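Local coordinates for ThermoDBP-single stranded DNA binding protein (Thermoproteus tenax, PDB 3TEK) that binds single-stranded DNA, probably taking the place of the canonical single-stranded DNA-binding protein in the Thermoproteales, at residues 28-33 / 54-59; 48-53 / 91-96. All blocks are in the same frame, centred on the assembly; numbering follows the deposited sequence.

Interaction 1: 28-33 / 54-59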
ATOM      1  N   ILE A  28       4.527  -7.878  -3.121  1.00 41.71           N
ATOM      2  CA  ILE A  28       4.317  -6.611  -3.782  1.00 43.00           C
ATOM      3  C   ILE A  28       5.166  -5.525  -3.119  1.00 46.98           C
ATOM      4  O   ILE A  28       5.115  -5.324  -1.903  1.00 48.27           O
ATOM      5  CB  ILE A  28       2.866  -6.190  -3.742  1.00 42.99           C
ATOM      6  CG1 ILE A  28       1.969  -7.266  -4.370  1.00 41.62           C
ATOM      7  CG2 ILE A  28       2.678  -4.850  -4.450  1.00 43.93           C
ATOM      8  CD1 ILE A  28       0.541  -6.878  -4.368  1.00 43.21           C
ATOM      9  N   ARG A  29       5.945  -4.833  -3.944  1.00 48.50           N
ATOM     10  CA  ARG A  29       6.697  -3.673  -3.524  1.00 52.45           C
ATOM     11  C   ARG A  29       5.936  -2.467  -4.024  1.00 50.38           C
ATOM     12  O   ARG A  29       5.755  -2.308  -5.227  1.00 50.40           O
ATOM     13  CB  ARG A  29       8.109  -3.690  -4.113  1.00 58.11           C
ATOM     14  CG  ARG A  29       8.953  -4.852  -3.603  1.00 66.60           C
ATOM     15  CD  ARG A  29      10.266  -5.028  -4.346  1.00 74.24           C
ATOM     16  NE  ARG A  29      10.849  -6.326  -3.992  1.00 80.99           N
ATOM     17  CZ  ARG A  29      11.119  -7.335  -4.826  1.00 85.36           C
ATOM     18  NH1 ARG A  29      10.911  -7.235  -6.138  1.00 89.34           N
ATOM     19  NH2 ARG A  29      11.641  -8.459  -4.336  1.00 85.02           N
ATOM     20  N   TRP A  30       5.508  -1.612  -3.100  1.00 49.12           N
ATOM     21  CA  TRP A  30       4.601  -0.531  -3.430  1.00 50.17           C
ATOM     22  C   TRP A  30       5.119   0.815  -2.938  1.00 49.10           C
ATOM     23  O   TRP A  30       5.369   0.990  -1.756  1.00 47.04           O
ATOM     24  CB  TRP A  30       3.230  -0.856  -2.828  1.00 51.64           C
ATOM     25  CG  TRP A  30       2.196   0.223  -2.930  1.00 52.87           C
ATOM     26  CD1 TRP A  30       1.961   1.036  -3.993  1.00 55.83           C
ATOM     27  CD2 TRP A  30       1.249   0.597  -1.922  1.00 53.02           C
ATOM     28  NE1 TRP A  30       0.930   1.890  -3.719  1.00 55.47           N
ATOM     29  CE2 TRP A  30       0.474   1.651  -2.452  1.00 53.97           C
ATOM     30  CE3 TRP A  30       0.996   0.161  -0.624  1.00 51.04           C
ATOM     31  CZ2 TRP A  30      -0.554   2.266  -1.732  1.00 52.33           C
ATOM     32  CZ3 TRP A  30      -0.027   0.773   0.093  1.00 52.86           C
ATOM     33  CH2 TRP A  30      -0.793   1.813  -0.469  1.00 51.98           C
ATOM     34  N   ASN A  31       5.316   1.752  -3.855  1.00 51.57           N
ATOM     35  CA  ASN A  31       5.620   3.133  -3.473  1.00 52.01           C
ATOM     36  C   ASN A  31       4.410   3.982  -3.741  1.00 49.90           C
ATOM     37  O   ASN A  31       3.890   3.972  -4.828  1.00 49.91           O
ATOM     38  CB  ASN A  31       6.837   3.699  -4.221  1.00 57.12           C
ATOM     39  CG  ASN A  31       7.301   5.089  -3.672  1.00 60.08           C
ATOM     40  OD1 ASN A  31       6.499   5.886  -3.160  1.00 59.23           O
ATOM     41  ND2 ASN A  31       8.602   5.370  -3.787  1.00 66.19           N
ATOM     42  N   THR A  32       3.981   4.734  -2.731  1.00 48.98           N
ATOM     43  CA  THR A  32       2.765   5.540  -2.805  1.00 48.22           C
ATOM     44  C   THR A  32       2.867   6.648  -3.818  1.00 49.71           C
ATOM     45  O   THR A  32       1.851   7.144  -4.319  1.00 51.29           O
ATOM     46  CB  THR A  32       2.494   6.260  -1.460  1.00 48.89           C
ATOM     47  OG1 THR A  32       3.565   7.176  -1.180  1.00 46.39           O
ATOM     48  CG2 THR A  32       2.365   5.241  -0.327  1.00 47.49           C
ATOM     49  N   GLY A  33       4.098   7.076  -4.065  1.00 52.07           N
ATOM     50  CA  GLY A  33       4.351   8.275  -4.805  1.00 53.25           C
ATOM     51  C   GLY A  33       4.396   9.458  -3.881  1.00 55.35           C
ATOM     52  O   GLY A  33       4.105   9.371  -2.668  1.00 51.89           O
ATOM     53  N   LYS A  54      -7.549   3.422  -3.287  1.00 50.46           N
ATOM     54  CA  LYS A  54      -7.471   3.461  -4.732  1.00 53.94           C
ATOM     55  C   LYS A  54      -6.082   3.068  -5.201  1.00 52.15           C
ATOM     56  O   LYS A  54      -5.929   2.294  -6.153  1.00 50.54           O
ATOM     57  CB  LYS A  54      -7.796   4.875  -5.221  1.00 60.00           C
ATOM     58  CG  LYS A  54      -8.172   4.964  -6.678  1.00 67.64           C
ATOM     59  CD  LYS A  54      -8.541   6.435  -7.104  1.00 73.57           C
ATOM     60  CE  LYS A  54      -9.646   7.059  -6.232  1.00 77.61           C
ATOM     61  NZ  LYS A  54     -11.056   6.631  -6.549  1.00 80.81           N
ATOM     62  N   LEU A  55      -5.062   3.607  -4.526  1.00 49.62           N
ATOM     63  CA  LEU A  55      -3.683   3.273  -4.854  1.00 49.24           C
ATOM     64  C   LEU A  55      -3.424   1.784  -4.557  1.00 47.41           C
ATOM     65  O   LEU A  55      -2.855   1.065  -5.378  1.00 47.16           O
ATOM     66  CB  LEU A  55      -2.702   4.184  -4.094  1.00 51.11           C
ATOM     67  CG  LEU A  55      -2.844   5.705  -4.428  1.00 53.65           C
ATOM     68  CD1 LEU A  55      -2.006   6.575  -3.486  1.00 53.05           C
ATOM     69  CD2 LEU A  55      -2.535   6.035  -5.894  1.00 54.55           C
ATOM     70  N   LEU A  56      -3.871   1.329  -3.390  1.00 43.79           N
ATOM     71  CA  LEU A  56      -3.596  -0.041  -2.973  1.00 43.39           C
ATOM     72  C   LEU A  56      -4.248  -1.045  -3.943  1.00 42.39           C
ATOM     73  O   LEU A  56      -3.653  -2.050  -4.326  1.00 40.40           O
ATOM     74  CB  LEU A  56      -4.108  -0.271  -1.549  1.00 43.07           C
ATOM     75  CG  LEU A  56      -4.069  -1.687  -1.024  1.00 44.17           C
ATOM     76  CD1 LEU A  56      -2.635  -2.067  -0.802  1.00 45.93           C
ATOM     77  CD2 LEU A  56      -4.807  -1.803   0.271  1.00 43.87           C
ATOM     78  N   PHE A  57      -5.475  -0.743  -4.323  1.00 45.41           N
ATOM     79  CA  PHE A  57      -6.274  -1.623  -5.168  1.00 45.90           C
ATOM     80  C   PHE A  57      -5.715  -1.751  -6.565  1.00 45.88           C
ATOM     81  O   PHE A  57      -5.717  -2.836  -7.132  1.00 47.18           O
ATOM     82  CB  PHE A  57      -7.723  -1.148  -5.210  1.00 48.82           C
ATOM     83  CG  PHE A  57      -8.541  -1.593  -4.009  1.00 51.23           C
ATOM     84  CD1 PHE A  57      -7.993  -1.615  -2.731  1.00 50.35           C
ATOM     85  CD2 PHE A  57      -9.864  -1.985  -4.160  1.00 56.72           C
ATOM     86  CE1 PHE A  57      -8.733  -2.022  -1.618  1.00 50.91           C
ATOM     87  CE2 PHE A  57     -10.627  -2.397  -3.032  1.00 58.80           C
ATOM     88  CZ  PHE A  57     -10.039  -2.404  -1.760  1.00 55.48           C
ATOM     89  N   GLY A  58      -5.229  -0.643  -7.106  1.00 46.90           N
ATOM     90  CA  GLY A  58      -4.523  -0.665  -8.382  1.00 48.06           C
ATOM     91  C   GLY A  58      -3.242  -1.459  -8.275  1.00 46.78           C
ATOM     92  O   GLY A  58      -2.899  -2.228  -9.173  1.00 47.51           O
ATOM     93  N   ALA A  59      -2.549  -1.306  -7.148  1.00 44.54           N
ATOM     94  CA  ALA A  59      -1.327  -2.066  -6.918  1.00 44.10           C
ATOM     95  C   ALA A  59      -1.598  -3.582  -6.887  1.00 41.74           C
ATOM     96  O   ALA A  59      -0.857  -4.356  -7.487  1.00 43.31           O
ATOM     97  CB  ALA A  59      -0.616  -1.601  -5.613  1.00 42.50           C
TER
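W30, A59 and L55 bury the most surface here, and the indole of W30 meets both of the others. The ring leaves strand 23-31 with CG anti to the backbone N (chi1 173°), which carries it out from the sheet and across helix 52-68. A59 lies over the five-membered ring: its methyl CB stands 4.2 Å from the centroid of that W30 ring, only 18° off the normal, a CH-pi contact. The benzene end continues along the same side of the helix, where CZ2 of W30 comes within 3.7 Å of L55 CB. That methylene lies at the ring edge, near its plane, so L55 touches the indole in a different way from A59. L56 adds CD1 over the face that A59 covers, 4.0 Å from W30 CZ3; on the opposite face lies the backbone N of T32, toward the rim.

Two looser touches lie on either side of W30 in the chain: I28 CD1 is 4.2 Å from A59 O, and L55 CD1 is 4.0 Å from T32 O. The axes of strand 28-31 and helix 54-59 pass 9.9 Å apart with their directions at 146°, roughly antiparallel. Beyond W30 the chain turns: N31 OD1 accepts from G33 N at 2.8 Å in an Asx turn, its donor lying above the carbonyl plane.

The outer side of the strand carries R29, salt-bridged to E16, whereas L122 of strand 116-124 packs beside W30 on the helix side. Helix 52-68 thus packs on one face of the antiparallel sheet, with W30 as the main strand residue, and its indole also meets F52 edge-to-face. No hydrogen bond joins the two segments. Apolar packing holds helix to sheet, with W30 CZ2 3.8 Å from L56 N, close against the helix backbone.

Interaction 2: 48-53 / 91-96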
ATOM      1  N   GLY A  48     -13.831  12.965  -1.563  1.00120.43           N
ATOM      2  CA  GLY A  48     -13.423  13.498  -0.263  1.00114.05           C
ATOM      3  C   GLY A  48     -12.754  12.380   0.508  1.00108.17           C
ATOM      4  O   GLY A  48     -12.927  12.259   1.716  1.00108.25           O
ATOM      5  N   ARG A  49     -11.971  11.572  -0.202  1.00105.17           N
ATOM      6  CA  ARG A  49     -11.568  10.253   0.286  1.00103.63           C
ATOM      7  C   ARG A  49     -10.049  10.077   0.416  1.00 95.72           C
ATOM      8  O   ARG A  49      -9.278  10.755  -0.277  1.00 92.97           O
ATOM      9  CB  ARG A  49     -12.107   9.174  -0.659  1.00112.45           C
ATOM     10  CG  ARG A  49     -13.587   9.326  -1.015  1.00121.17           C
ATOM     11  CD  ARG A  49     -14.150   8.069  -1.685  1.00129.67           C
ATOM     12  NE  ARG A  49     -13.729   6.844  -1.003  1.00130.86           N
ATOM     13  CZ  ARG A  49     -14.208   6.407   0.162  1.00128.85           C
ATOM     14  NH1 ARG A  49     -15.151   7.082   0.812  1.00131.46           N
ATOM     15  NH2 ARG A  49     -13.736   5.279   0.683  1.00125.42           N
ATOM     16  N   PRO A  50      -9.613   9.171   1.318  1.00 87.21           N
ATOM     17  CA  PRO A  50      -8.235   8.720   1.296  1.00 83.35           C
ATOM     18  C   PRO A  50      -7.893   8.078  -0.044  1.00 80.88           C
ATOM     19  O   PRO A  50      -8.600   7.183  -0.511  1.00 81.84           O
ATOM     20  CB  PRO A  50      -8.188   7.684   2.418  1.00 83.48           C
ATOM     21  CG  PRO A  50      -9.193   8.128   3.363  1.00 84.59           C
ATOM     22  CD  PRO A  50     -10.307   8.686   2.524  1.00 86.50           C
ATOM     23  N   GLU A  51      -6.814   8.552  -0.655  1.00 65.20           N
ATOM     24  CA  GLU A  51      -6.350   8.002  -1.926  1.00 62.93           C
ATOM     25  C   GLU A  51      -5.784   6.600  -1.709  1.00 54.97           C
ATOM     26  O   GLU A  51      -5.726   5.798  -2.636  1.00 52.05           O
ATOM     27  CB  GLU A  51      -5.286   8.912  -2.534  1.00 68.56           C
ATOM     28  CG  GLU A  51      -5.218   8.866  -4.047  1.00 73.30           C
ATOM     29  CD  GLU A  51      -4.267   9.906  -4.623  1.00 79.04           C
ATOM     30  OE1 GLU A  51      -3.914   9.774  -5.817  1.00 81.79           O
ATOM     31  OE2 GLU A  51      -3.876  10.847  -3.886  1.00 81.88           O
ATOM     32  N   PHE A  52      -5.390   6.328  -0.468  1.00 50.07           N
ATOM     33  CA  PHE A  52      -4.749   5.080  -0.083  1.00 47.50           C
ATOM     34  C   PHE A  52      -5.351   3.856  -0.756  1.00 44.99           C
ATOM     35  O   PHE A  52      -4.632   3.041  -1.330  1.00 42.77           O
ATOM     36  CB  PHE A  52      -4.828   4.881   1.418  1.00 46.38           C
ATOM     37  CG  PHE A  52      -4.199   3.608   1.877  1.00 47.05           C
ATOM     38  CD1 PHE A  52      -2.847   3.562   2.198  1.00 48.66           C
ATOM     39  CD2 PHE A  52      -4.937   2.444   1.969  1.00 46.69           C
ATOM     40  CE1 PHE A  52      -2.260   2.382   2.634  1.00 47.53           C
ATOM     41  CE2 PHE A  52      -4.347   1.262   2.387  1.00 48.44           C
ATOM     42  CZ  PHE A  52      -3.007   1.233   2.713  1.00 47.95           C
ATOM     43  N   PHE A  53      -6.668   3.741  -0.659  1.00 45.11           N
ATOM     44  CA  PHE A  53      -7.379   2.529  -1.070  1.00 47.36           C
ATOM     45  C   PHE A  53      -7.393   2.315  -2.572  1.00 47.23           C
ATOM     46  O   PHE A  53      -7.227   1.189  -3.063  1.00 45.80           O
ATOM     47  CB  PHE A  53      -8.789   2.547  -0.472  1.00 47.08           C
ATOM     48  CG  PHE A  53      -8.780   2.346   1.018  1.00 47.25           C
ATOM     49  CD1 PHE A  53      -8.470   1.102   1.546  1.00 47.64           C
ATOM     50  CD2 PHE A  53      -8.997   3.393   1.885  1.00 48.36           C
ATOM     51  CE1 PHE A  53      -8.433   0.899   2.924  1.00 46.80           C
ATOM     52  CE2 PHE A  53      -8.955   3.202   3.269  1.00 47.54           C
ATOM     53  CZ  PHE A  53      -8.654   1.970   3.780  1.00 48.13           C
ATOM     54  N   GLU A  91      -6.589  -3.030   7.832  1.00 47.37           N
ATOM     55  CA  GLU A  91      -5.571  -3.211   8.873  1.00 47.96           C
ATOM     56  C   GLU A  91      -4.257  -2.611   8.414  1.00 46.74           C
ATOM     57  O   GLU A  91      -3.536  -2.023   9.201  1.00 45.79           O
ATOM     58  CB  GLU A  91      -5.403  -4.704   9.224  1.00 49.78           C
ATOM     59  CG  GLU A  91      -6.543  -5.256  10.093  1.00 50.95           C
ATOM     60  CD  GLU A  91      -6.482  -6.756  10.287  1.00 54.01           C
ATOM     61  OE1 GLU A  91      -5.429  -7.330   9.998  1.00 55.69           O
ATOM     62  OE2 GLU A  91      -7.483  -7.378  10.742  1.00 57.61           O
ATOM     63  N   LEU A  92      -3.959  -2.757   7.121  1.00 46.05           N
ATOM     64  CA  LEU A  92      -2.819  -2.079   6.501  1.00 46.08           C
ATOM     65  C   LEU A  92      -2.915  -0.549   6.568  1.00 44.49           C
ATOM     66  O   LEU A  92      -1.927   0.137   6.870  1.00 42.53           O
ATOM     67  CB  LEU A  92      -2.691  -2.513   5.037  1.00 47.14           C
ATOM     68  CG  LEU A  92      -1.572  -1.870   4.240  1.00 48.89           C
ATOM     69  CD1 LEU A  92      -0.211  -2.049   4.930  1.00 49.58           C
ATOM     70  CD2 LEU A  92      -1.599  -2.463   2.790  1.00 48.26           C
ATOM     71  N   PHE A  93      -4.096  -0.028   6.255  1.00 43.23           N
ATOM     72  CA  PHE A  93      -4.326   1.409   6.249  1.00 43.19           C
ATOM     73  C   PHE A  93      -4.116   1.979   7.658  1.00 44.97           C
ATOM     74  O   PHE A  93      -3.409   2.972   7.842  1.00 42.53           O
ATOM     75  CB  PHE A  93      -5.740   1.691   5.748  1.00 43.74           C
ATOM     76  CG  PHE A  93      -6.186   3.134   5.899  1.00 46.01           C
ATOM     77  CD1 PHE A  93      -5.778   4.107   4.997  1.00 47.27           C
ATOM     78  CD2 PHE A  93      -7.071   3.500   6.917  1.00 47.64           C
ATOM     79  CE1 PHE A  93      -6.235   5.452   5.114  1.00 48.31           C
ATOM     80  CE2 PHE A  93      -7.531   4.817   7.033  1.00 48.73           C
ATOM     81  CZ  PHE A  93      -7.104   5.784   6.131  1.00 49.38           C
ATOM     82  N   ASP A  94      -4.722   1.323   8.641  1.00 46.72           N
ATOM     83  CA  ASP A  94      -4.605   1.743  10.041  1.00 50.98           C
ATOM     84  C   ASP A  94      -3.185   1.625  10.565  1.00 50.64           C
ATOM     85  O   ASP A  94      -2.720   2.512  11.245  1.00 50.41           O
ATOM     86  CB  ASP A  94      -5.519   0.918  10.949  1.00 54.01           C
ATOM     87  CG  ASP A  94      -6.960   1.352  10.859  1.00 59.78           C
ATOM     88  OD1 ASP A  94      -7.284   2.186   9.972  1.00 59.92           O
ATOM     89  OD2 ASP A  94      -7.782   0.868  11.686  1.00 64.68           O
ATOM     90  N   GLY A  95      -2.522   0.516  10.252  1.00 48.57           N
ATOM     91  CA  GLY A  95      -1.164   0.298  10.684  1.00 47.18           C
ATOM     92  C   GLY A  95      -0.193   1.293  10.067  1.00 48.04           C
ATOM     93  O   GLY A  95       0.697   1.789  10.759  1.00 46.29           O
ATOM     94  N   LEU A  96      -0.340   1.568   8.769  1.00 47.13           N
ATOM     95  CA  LEU A  96       0.517   2.553   8.096  1.00 47.47           C
ATOM     96  C   LEU A  96       0.279   3.967   8.594  1.00 48.63           C
ATOM     97  O   LEU A  96       1.226   4.713   8.783  1.00 45.40           O
ATOM     98  CB  LEU A  96       0.328   2.549   6.595  1.00 50.39           C
ATOM     99  CG  LEU A  96       1.355   1.751   5.772  1.00 54.10           C
ATOM    100  CD1 LEU A  96       0.821   1.552   4.356  1.00 54.37           C
ATOM    101  CD2 LEU A  96       2.753   2.416   5.755  1.00 52.13           C
TER
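F93 meets both F52 and F53, and these three rings form an aromatic cluster. Toward F52 it presents an edge: the ring centroids are 5.2 Å apart, the planes stand at 64°, and F93 CD1 approaches F52 CG to 3.5 Å. The CB of F93 adds an off-centre CH-pi contact to the same ring, 4.1 Å from its centroid. F53 meets F93 from another direction, over the face of the F93 ring, with its CZ 3.5 Å from F93 CG. The planes of these two rings are inclined by 37°. P50 CB lies 4.0 Å from F93 CE1.

The F52 ring is also bounded at its edge by two leucines from successive turns of the helix. L92 brings CG to 3.7 Å from F52 CZ, while L96 places CD1 3.6 Å from F52 CE1.

First torsions account for much of this placement. Both F52 and F93 hold CG anti to the backbone N (chi1 179° in F52), directing their rings across the gap; F53 instead has CG anti to its carbonyl carbon, which lets the ring swing round to F93. Behind this shell, backbone hydrogen bonds pair E51 with R39 and F52 with L40, joining this part of the chain to helix 37-41, and E51 and R39 also form a salt bridge.

The contact thus joins the N-terminal end of helix 52-68 to the middle of helix 83-108. From there L92 and L96 both pack on W133 of strand 131-142, and on strand 116-124 L92 meets L122 and L96 meets I118.

Overall arrangement
From the N terminus, strand 23-31 supplies the first half of interaction 1, and the chain then runs through helix 37-41 and a loop before helix 52-68 returns to close it. Interaction 2 starts at 48-53, before that closure is complete, and ends on helix 83-108, after the intervening helix 71-79. The segments alternate along the chain, so the two closures cross. Helix 52-68 serves both, one turn following the other, and their centres lie about 11 Å apart. The contacts also touch directly: W30 CH2 is 3.5 Å from F52 CE1. Together they join the antiparallel sheet, helix 52-68 and helix 83-108 through adjoining apolar contacts.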